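Local coordinates for Fe(2+) transporter FeoB (PDB 3I8S), which takes up ferrous iron across the bacterial inner membrane, probably coupling GTP binding by its N-terminal cytosolic region, the part described here, to channel opening, at residues G10-K16 with D56-Y61; L188-P193 with A219-H225; E173-Y177 with A247-C251. One frame throughout, in Å; residues are numbered along the deposited sequence.

Contact 1 (G10-K16 with D56-Y61)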
loop_
_atom_site.group_PDB
_atom_site.type_symbol
_atom_site.label_atom_id
_atom_site.label_comp_id
_atom_site.label_asym_id
_atom_site.label_seq_id
_atom_site.Cartn_x
_atom_site.Cartn_y
_atom_site.Cartn_z
ATOM N N GLY A 10 2.118 -0.875 -7.038
ATOM C CA GLY A 10 2.304 -2.287 -6.908
ATOM C C GLY A 10 3.753 -2.661 -6.973
ATOM O O GLY A 10 4.617 -1.821 -7.171
ATOM N N ASN A 11 4.012 -3.956 -6.885
ATOM C CA ASN A 11 5.347 -4.467 -6.984
ATOM C C ASN A 11 5.826 -4.386 -8.455
ATOM O O ASN A 11 5.027 -4.229 -9.368
ATOM C CB ASN A 11 5.409 -5.933 -6.533
ATOM C CG ASN A 11 5.340 -6.104 -4.975
ATOM O OD1 ASN A 11 4.588 -5.437 -4.249
ATOM N ND2 ASN A 11 6.124 -6.993 -4.506
ATOM N N PRO A 12 7.131 -4.529 -8.663
ATOM C CA PRO A 12 7.667 -4.591 -10.035
ATOM C C PRO A 12 7.038 -5.720 -10.805
ATOM O O PRO A 12 6.811 -6.789 -10.238
ATOM C CB PRO A 12 9.140 -4.834 -9.817
ATOM C CG PRO A 12 9.418 -4.226 -8.518
ATOM C CD PRO A 12 8.212 -4.595 -7.672
ATOM N N ASN A 13 6.765 -5.521 -12.092
ATOM C CA ASN A 13 6.229 -6.623 -12.932
ATOM C C ASN A 13 4.976 -7.316 -12.347
ATOM O O ASN A 13 4.852 -8.541 -12.353
ATOM C CB ASN A 13 7.283 -7.656 -13.275
ATOM C CG ASN A 13 6.869 -8.492 -14.434
ATOM O OD1 ASN A 13 6.231 -7.968 -15.366
ATOM N ND2 ASN A 13 7.163 -9.793 -14.393
ATOM N N SER A 14 4.092 -6.497 -11.817
ATOM C CA SER A 14 2.836 -6.945 -11.185
ATOM C C SER A 14 1.631 -6.801 -12.094
ATOM O O SER A 14 0.512 -7.136 -11.684
ATOM C CB SER A 14 2.588 -6.211 -9.878
ATOM O OG SER A 14 2.428 -4.815 -10.058
ATOM N N GLY A 15 1.845 -6.318 -13.311
ATOM C CA GLY A 15 0.751 -6.010 -14.230
ATOM C C GLY A 15 0.289 -4.563 -14.156
ATOM O O GLY A 15 -0.670 -4.154 -14.796
ATOM N N LYS A 16 0.999 -3.763 -13.379
ATOM C CA LYS A 16 0.560 -2.398 -13.124
ATOM C C LYS A 16 0.720 -1.541 -14.380
ATOM O O LYS A 16 -0.149 -0.708 -14.686
ATOM C CB LYS A 16 1.320 -1.860 -11.915
ATOM C CG LYS A 16 0.811 -0.585 -11.344
ATOM C CD LYS A 16 1.805 -0.062 -10.338
ATOM C CE LYS A 16 3.022 0.537 -11.027
ATOM N NZ LYS A 16 4.246 0.216 -10.268
ATOM N N ASP A 56 0.889 6.915 -12.167
ATOM C CA ASP A 56 1.543 5.607 -12.123
ATOM C C ASP A 56 2.747 5.697 -11.200
ATOM O O ASP A 56 3.714 6.388 -11.531
ATOM C CB ASP A 56 2.007 5.213 -13.519
ATOM C CG ASP A 56 2.676 3.823 -13.553
ATOM O OD1 ASP A 56 2.316 2.926 -12.778
ATOM O OD2 ASP A 56 3.529 3.664 -14.415
ATOM N N LEU A 57 2.751 4.986 -10.104
ATOM C CA LEU A 57 3.899 5.099 -9.187
ATOM C C LEU A 57 4.967 4.022 -9.509
ATOM O O LEU A 57 4.630 2.938 -9.989
ATOM C CB LEU A 57 3.418 4.993 -7.754
ATOM C CG LEU A 57 2.348 5.967 -7.287
ATOM C CD1 LEU A 57 2.058 5.754 -5.825
ATOM C CD2 LEU A 57 2.786 7.410 -7.618
ATOM N N PRO A 58 6.257 4.322 -9.256
ATOM C CA PRO A 58 7.281 3.323 -9.583
ATOM C C PRO A 58 7.024 2.040 -8.811
ATOM O O PRO A 58 6.493 2.087 -7.713
ATOM C CB PRO A 58 8.587 3.982 -9.141
ATOM C CG PRO A 58 8.298 5.409 -9.096
ATOM C CD PRO A 58 6.856 5.538 -8.690
ATOM N N GLY A 59 7.320 0.905 -9.421
ATOM C CA GLY A 59 7.109 -0.388 -8.770
ATOM C C GLY A 59 7.966 -0.484 -7.533
ATOM O O GLY A 59 9.110 -0.045 -7.531
ATOM N N THR A 60 7.411 -1.092 -6.478
ATOM C CA THR A 60 8.091 -1.210 -5.212
ATOM C C THR A 60 7.545 -2.396 -4.376
ATOM O O THR A 60 6.374 -2.722 -4.482
ATOM C CB THR A 60 8.024 0.124 -4.378
ATOM O OG1 THR A 60 8.950 0.041 -3.297
ATOM C CG2 THR A 60 6.609 0.437 -3.840
ATOM N N TYR A 61 8.439 -2.995 -3.583
ATOM C CA TYR A 61 8.089 -4.077 -2.665
ATOM C C TYR A 61 7.475 -3.513 -1.365
ATOM O O TYR A 61 6.664 -4.164 -0.724
ATOM C CB TYR A 61 9.325 -4.941 -2.349
ATOM C CG TYR A 61 9.053 -5.922 -1.245
ATOM C CD1 TYR A 61 8.224 -7.020 -1.444
ATOM C CD2 TYR A 61 9.640 -5.756 0.021
ATOM C CE1 TYR A 61 7.949 -7.912 -0.400
ATOM C CE2 TYR A 61 9.352 -6.620 1.053
ATOM C CZ TYR A 61 8.556 -7.708 0.838
ATOM O OH TYR A 61 8.300 -8.544 1.905
HETATM O O HOH W 1 3.959 1.274 -7.864
#
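Two hydrogen bonds join Gly10-Lys16 to Asp56-Tyr61. In the first, Thr60 N donates to Gly10 O at 3.0 Å (N-H...O 163°); in the second, Lys16 NZ reaches Leu57 O at 2.8 Å, nearly in line with the carbonyl. In this one of its two modelled conformers, the lysine leaves its backbone with CG anti to N (chi1 -168°) and bends at its last two torsions, which turns the ammonium toward this oxygen. A water at 2.6 Å from Lys16 NZ also takes the Gly10 N-H and donates to Pro58 O, extending the polar link between the loops.

Weaker CA-H...O contacts run in both directions, Gly59 CA to Gly10 O and Asn11 CA to Thr60 O, the latter at 3.2 Å. A side chain at Gly59 would press on Pro12 CA.

Among the packing contacts, the Asn11 side chain runs alongside that of Tyr61, its ND2 at the ring edge, 3.7 Å from CD1, with amide and ring planes 81° apart. Replacing Asn11 by an alanine removes this amide and is likely to open a gap beside Tyr61, Arg100 and Leu104.

This is the phosphate-binding P-loop of a TRAFAC GTPase, lying against the DxxG loop that follows strand 51-56, here in the nucleotide-free state; Gly10-Lys16 belong to the GTP site.

Contact 2 (L188-P193 with A219-H225)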
loop_
_atom_site.group_PDB
_atom_site.type_symbol
_atom_site.label_atom_id
_atom_site.label_comp_id
_atom_site.label_asym_id
_atom_site.label_seq_id
_atom_site.Cartn_x
_atom_site.Cartn_y
_atom_site.Cartn_z
ATOM N N LEU A 188 5.855 8.833 20.060
ATOM C CA LEU A 188 6.507 9.595 19.012
ATOM C C LEU A 188 5.471 10.366 18.228
ATOM O O LEU A 188 5.650 11.563 18.005
ATOM C CB LEU A 188 7.345 8.703 18.093
ATOM C CG LEU A 188 8.515 7.983 18.759
ATOM C CD1 LEU A 188 9.180 6.970 17.782
ATOM C CD2 LEU A 188 9.556 8.951 19.358
ATOM N N ALA A 189 4.375 9.692 17.857
ATOM C CA ALA A 189 3.294 10.295 17.089
ATOM C C ALA A 189 2.800 11.604 17.721
ATOM O O ALA A 189 2.519 12.565 17.019
ATOM C CB ALA A 189 2.116 9.329 16.969
ATOM N N LYS A 190 2.685 11.608 19.045
ATOM C CA LYS A 190 2.160 12.769 19.786
ATOM C C LYS A 190 2.959 14.050 19.559
ATOM O O LYS A 190 2.392 15.158 19.598
ATOM C CB LYS A 190 2.151 12.485 21.281
ATOM C CG LYS A 190 1.302 11.308 21.719
ATOM C CD LYS A 190 1.340 11.151 23.247
ATOM C CE LYS A 190 1.284 9.686 23.725
ATOM N NZ LYS A 190 1.873 9.568 25.135
ATOM N N VAL A 191 4.262 13.874 19.348
ATOM C CA VAL A 191 5.230 14.960 19.160
ATOM C C VAL A 191 5.334 15.491 17.722
ATOM O O VAL A 191 5.814 16.594 17.502
ATOM C CB VAL A 191 6.632 14.455 19.591
ATOM C CG1 VAL A 191 7.724 15.360 19.088
ATOM C CG2 VAL A 191 6.675 14.274 21.107
ATOM N N MET A 192 4.893 14.698 16.750
ATOM C CA MET A 192 5.062 15.004 15.325
ATOM C C MET A 192 4.150 16.182 14.896
ATOM O O MET A 192 3.259 16.571 15.661
ATOM C CB MET A 192 4.744 13.785 14.483
ATOM C CG MET A 192 5.628 12.586 14.780
ATOM S SD MET A 192 5.293 11.226 13.628
ATOM C CE MET A 192 6.167 9.883 14.421
ATOM N N PRO A 193 4.407 16.789 13.712
ATOM C CA PRO A 193 3.529 17.837 13.154
ATOM C C PRO A 193 2.021 17.529 13.193
ATOM O O PRO A 193 1.565 16.505 12.654
ATOM C CB PRO A 193 4.054 18.001 11.715
ATOM C CG PRO A 193 5.528 17.825 11.884
ATOM C CD PRO A 193 5.614 16.621 12.877
ATOM N N ALA A 219 8.834 13.483 10.729
ATOM C CA ALA A 219 8.434 13.308 12.110
ATOM C C ALA A 219 8.769 14.514 12.969
ATOM O O ALA A 219 8.451 14.553 14.160
ATOM C CB ALA A 219 9.115 12.058 12.672
ATOM N N GLY A 220 9.412 15.515 12.367
ATOM C CA GLY A 220 9.705 16.737 13.066
ATOM C C GLY A 220 10.454 16.463 14.346
ATOM O O GLY A 220 11.460 15.761 14.322
ATOM N N GLU A 221 9.927 16.971 15.458
ATOM C CA GLU A 221 10.579 16.886 16.777
ATOM C C GLU A 221 10.703 15.467 17.343
ATOM O O GLU A 221 11.533 15.218 18.218
ATOM C CB GLU A 221 9.809 17.741 17.789
ATOM C CG GLU A 221 9.794 19.261 17.475
ATOM C CD GLU A 221 10.937 20.030 18.091
ATOM O OE1 GLU A 221 11.744 19.421 18.841
ATOM O OE2 GLU A 221 11.017 21.261 17.842
ATOM N N ALA A 222 9.852 14.560 16.867
ATOM C CA ALA A 222 9.858 13.182 17.281
ATOM C C ALA A 222 11.236 12.549 17.116
ATOM O O ALA A 222 11.604 11.699 17.904
ATOM C CB ALA A 222 8.781 12.363 16.480
ATOM N N SER A 223 11.991 12.966 16.088
ATOM C CA SER A 223 13.287 12.334 15.793
ATOM C C SER A 223 14.289 12.468 16.955
ATOM O O SER A 223 15.135 11.596 17.171
ATOM C CB SER A 223 13.831 12.779 14.413
ATOM O OG SER A 223 15.111 13.386 14.509
ATOM N N GLN A 224 14.127 13.512 17.758
ATOM C CA GLN A 224 14.914 13.726 18.973
ATOM C C GLN A 224 14.620 12.760 20.147
ATOM O O GLN A 224 15.379 12.700 21.120
ATOM C CB GLN A 224 14.729 15.183 19.442
ATOM C CG GLN A 224 15.635 16.161 18.736
ATOM C CD GLN A 224 17.048 16.206 19.341
ATOM O OE1 GLN A 224 17.766 15.193 19.365
ATOM N NE2 GLN A 224 17.451 17.388 19.831
ATOM N N HIS A 225 13.519 12.013 20.049
ATOM C CA HIS A 225 13.052 11.160 21.141
ATOM C C HIS A 225 13.223 9.681 20.815
ATOM O O HIS A 225 12.950 8.820 21.661
ATOM C CB HIS A 225 11.580 11.481 21.427
ATOM C CG HIS A 225 11.370 12.887 21.878
ATOM N ND1 HIS A 225 11.588 13.293 23.180
ATOM C CD2 HIS A 225 11.032 13.996 21.186
ATOM C CE1 HIS A 225 11.365 14.594 23.267
ATOM N NE2 HIS A 225 11.024 15.040 22.071
HETATM O O HOH W 2 7.497 17.872 15.409
#
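The last turn of helix 179-191, with the two residues after it, lies against the bend at Ala219-His225, with CA atoms 5.2 Å apart for Leu188 and Ala222 and 5.0 Å apart for Met192 and Ala219. Ala222 points its methyl into the other segment, where CB lies 3.6 Å from Met192 CG and equally near the carbonyl oxygen of Leu188. Met192 passes alongside this methyl as an extended chain: CG stands anti to the carbonyl carbon (chi1 -60°), and beyond it the thioether runs on so that SD comes 4.0 Å from Ala219 CB, with the terminal CE close to both alanine methyls.

Val191 meets the bend through one branch. In one of its two conformers CG1, anti to the backbone N (chi1 165°), sits 3.4 Å from Glu221 CB and also near the backbone N of Ala222, while the Glu221 carboxylate turns outward. Further along, the Leu188 and His225 side chains run antiparallel past one another, and the leucine CD2 lies 3.8 Å from His225 CB.

Pro193 packs its CD against the backbone of Ala219 and Gly220. Gly220 has positive phi, and a CB on it would clash with that same CD, two reasons for glycine at this position. No direct hydrogen bond crosses the interface; instead one water accepts from Glu221 N at 2.6 Å and donates to Val191 O, bridging the two backbones.

Behind the apolar patch, helix 198-210 brings Leu204 and Arg201 to Met192 and Met208 to Ala219. Within the helical domain of the FeoB cytosolic region, the short connection between helices 213-218 and 226-236, with its 3-10 turn at Glu221-Ala222, thus rests on the C-terminal end of helix 179-191, away from the GTP site.

Contact 3 (E173-Y177 with A247-C251)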
loop_
_atom_site.group_PDB
_atom_site.type_symbol
_atom_site.label_atom_id
_atom_site.label_comp_id
_atom_site.label_asym_id
_atom_site.label_seq_id
_atom_site.Cartn_x
_atom_site.Cartn_y
_atom_site.Cartn_z
ATOM N N GLU A 173 -8.831 -5.787 12.122
ATOM C CA GLU A 173 -7.593 -6.088 12.803
ATOM C C GLU A 173 -6.634 -6.452 11.712
ATOM O O GLU A 173 -6.920 -7.354 10.923
ATOM C CB GLU A 173 -7.712 -7.295 13.706
ATOM C CG GLU A 173 -6.411 -7.547 14.483
ATOM C CD GLU A 173 -6.437 -6.972 15.887
ATOM O OE1 GLU A 173 -5.349 -6.844 16.503
ATOM O OE2 GLU A 173 -7.560 -6.681 16.372
ATOM N N LEU A 174 -5.490 -5.792 11.664
ATOM C CA LEU A 174 -4.474 -6.198 10.698
ATOM C C LEU A 174 -3.270 -6.695 11.481
ATOM O O LEU A 174 -3.313 -7.741 12.130
ATOM C CB LEU A 174 -4.121 -5.035 9.767
ATOM C CG LEU A 174 -5.189 -4.582 8.769
ATOM C CD1 LEU A 174 -4.859 -3.191 8.250
ATOM C CD2 LEU A 174 -5.328 -5.608 7.648
ATOM N N VAL A 175 -2.184 -5.934 11.469
ATOM C CA VAL A 175 -0.985 -6.415 12.126
ATOM C C VAL A 175 -1.172 -6.261 13.616
ATOM O O VAL A 175 -1.694 -5.249 14.098
ATOM C CB VAL A 175 0.269 -5.682 11.608
ATOM C CG1 VAL A 175 1.507 -6.226 12.305
ATOM C CG2 VAL A 175 0.369 -5.877 10.103
ATOM N N HIS A 176 -0.772 -7.283 14.353
ATOM C CA HIS A 176 -0.898 -7.271 15.801
ATOM C C HIS A 176 0.459 -7.067 16.437
ATOM O O HIS A 176 1.142 -8.024 16.821
ATOM C CB HIS A 176 -1.557 -8.551 16.342
ATOM C CG HIS A 176 -2.047 -8.400 17.744
ATOM N ND1 HIS A 176 -3.300 -7.916 18.044
ATOM C CD2 HIS A 176 -1.434 -8.619 18.928
ATOM C CE1 HIS A 176 -3.445 -7.853 19.354
ATOM N NE2 HIS A 176 -2.328 -8.281 19.916
ATOM N N TYR A 177 0.844 -5.800 16.561
ATOM C CA TYR A 177 2.119 -5.453 17.162
ATOM C C TYR A 177 2.098 -5.570 18.670
ATOM O O TYR A 177 1.069 -5.294 19.312
ATOM C CB TYR A 177 2.494 -4.014 16.827
ATOM C CG TYR A 177 2.637 -3.711 15.367
ATOM C CD1 TYR A 177 1.649 -3.018 14.675
ATOM C CD2 TYR A 177 3.757 -4.143 14.657
ATOM C CE1 TYR A 177 1.816 -2.724 13.317
ATOM C CE2 TYR A 177 3.927 -3.853 13.325
ATOM C CZ TYR A 177 2.940 -3.137 12.664
ATOM O OH TYR A 177 3.138 -2.866 11.356
ATOM N N ALA A 247 5.718 -9.292 13.141
ATOM C CA ALA A 247 4.259 -9.072 13.270
ATOM C C ALA A 247 3.625 -8.968 11.869
ATOM O O ALA A 247 2.589 -9.568 11.596
ATOM C CB ALA A 247 3.943 -7.821 14.094
ATOM N N ARG A 248 4.271 -8.217 10.978
ATOM C CA ARG A 248 3.756 -8.048 9.606
ATOM C C ARG A 248 3.712 -9.344 8.849
ATOM O O ARG A 248 2.675 -9.710 8.302
ATOM C CB ARG A 248 4.562 -6.991 8.836
ATOM C CG ARG A 248 4.360 -5.629 9.410
ATOM C CD ARG A 248 5.391 -4.606 8.896
ATOM N NE ARG A 248 5.179 -3.326 9.541
ATOM C CZ ARG A 248 6.016 -2.295 9.414
ATOM N NH1 ARG A 248 7.104 -2.420 8.675
ATOM N NH2 ARG A 248 5.756 -1.156 10.024
ATOM N N TYR A 249 4.810 -10.084 8.859
ATOM C CA TYR A 249 4.833 -11.347 8.158
ATOM C C TYR A 249 3.853 -12.371 8.764
ATOM O O TYR A 249 3.213 -13.138 8.034
ATOM C CB TYR A 249 6.270 -11.836 8.048
ATOM C CG TYR A 249 7.095 -10.971 7.053
ATOM C CD1 TYR A 249 6.800 -10.972 5.690
ATOM C CD2 TYR A 249 8.129 -10.147 7.480
ATOM C CE1 TYR A 249 7.547 -10.205 4.762
ATOM C CE2 TYR A 249 8.890 -9.379 6.567
ATOM C CZ TYR A 249 8.598 -9.408 5.200
ATOM O OH TYR A 249 9.339 -8.628 4.287
ATOM N N GLN A 250 3.706 -12.375 10.089
ATOM C CA GLN A 250 2.747 -13.275 10.753
ATOM C C GLN A 250 1.342 -13.009 10.228
ATOM O O GLN A 250 0.558 -13.924 9.919
ATOM C CB GLN A 250 2.722 -13.062 12.273
ATOM C CG GLN A 250 1.772 -14.051 12.989
ATOM C CD GLN A 250 1.408 -13.652 14.423
ATOM O OE1 GLN A 250 1.016 -14.497 15.232
ATOM N NE2 GLN A 250 1.492 -12.374 14.719
ATOM N N CYS A 251 1.003 -11.731 10.165
ATOM C CA CYS A 251 -0.291 -11.289 9.709
ATOM C C CYS A 251 -0.587 -11.786 8.282
ATOM O O CYS A 251 -1.654 -12.378 7.994
ATOM C CB CYS A 251 -0.347 -9.772 9.761
ATOM S SG CYS A 251 -1.868 -9.133 9.082
HETATM O O HOH W 3 0.448 -9.783 13.326
HETATM O O HOH W 4 1.704 -10.429 16.558
#
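Tyr177 and Arg248 meet through a nearly straight hydrogen bond, in which Arg248 NE donates to Tyr177 OH at 2.8 Å (N-H...O 169°). The hydroxyl lies at the edge of the guanidinium, close to its plane, and NE in turn approaches the edge of the ring; the two flat groups stand 81° apart. NH2 adds a weak second bond to the same oxygen. The extended arginine chain, from CG to NE, carries the group out from the helix to the hydroxyl.

Beside this polar pair, Val175 sets its two branches on different residues. CG1, anti to the backbone N (chi1 -179°), presses on Ala247 CB at 3.4 Å, tighter than a usual carbon contact, and also lies over one face of the Tyr177 ring toward its rim. CG2 faces Cys251 CB at 4.0 Å. The Ala247 methyl also touches Tyr177 CD2, 3.7 Å away.

The segment Glu173-Tyr177 lies in the loop between helix 154-164 and helix 179-191, connecting the GTPase fold to the helical region, and it packs here on the long helix 240-259.

Waters tie the backbone of this loop to the same helix: one accepts from His176 N and donates to Ala247 O at 2.8 Å. Within the loop, His176 ND1 bonds to Glu173 OE1 in the imidazole plane. Farther out, Glu110 shares the Tyr177 hydroxyl, while Glu210 forms a salt bridge with Arg248 NH1 and Gln207 binds NH2, which together should fix the guanidinium's rotation.

Along the chain contact 1 closes first, within the G domain, at loops following the neighbouring parallel strands 4-10 and 51-56. Contact 3 then brackets contact 2: its 173-177 segment precedes helix 179-191, whose end takes part in contact 2, and helix 240-259 comes after both segments of contact 2. Centres of contacts 1 and 3 are 23 Å apart, yet they touch where Tyr61 OH and Tyr249 OH approach to 2.6 Å, a probable hydrogen bond. Contact 2 is more remote, its centre 31 Å from that of contact 1. Contact 3 thus sits where the helical part meets the G domain, while contact 2 lies at the far end of the helical part.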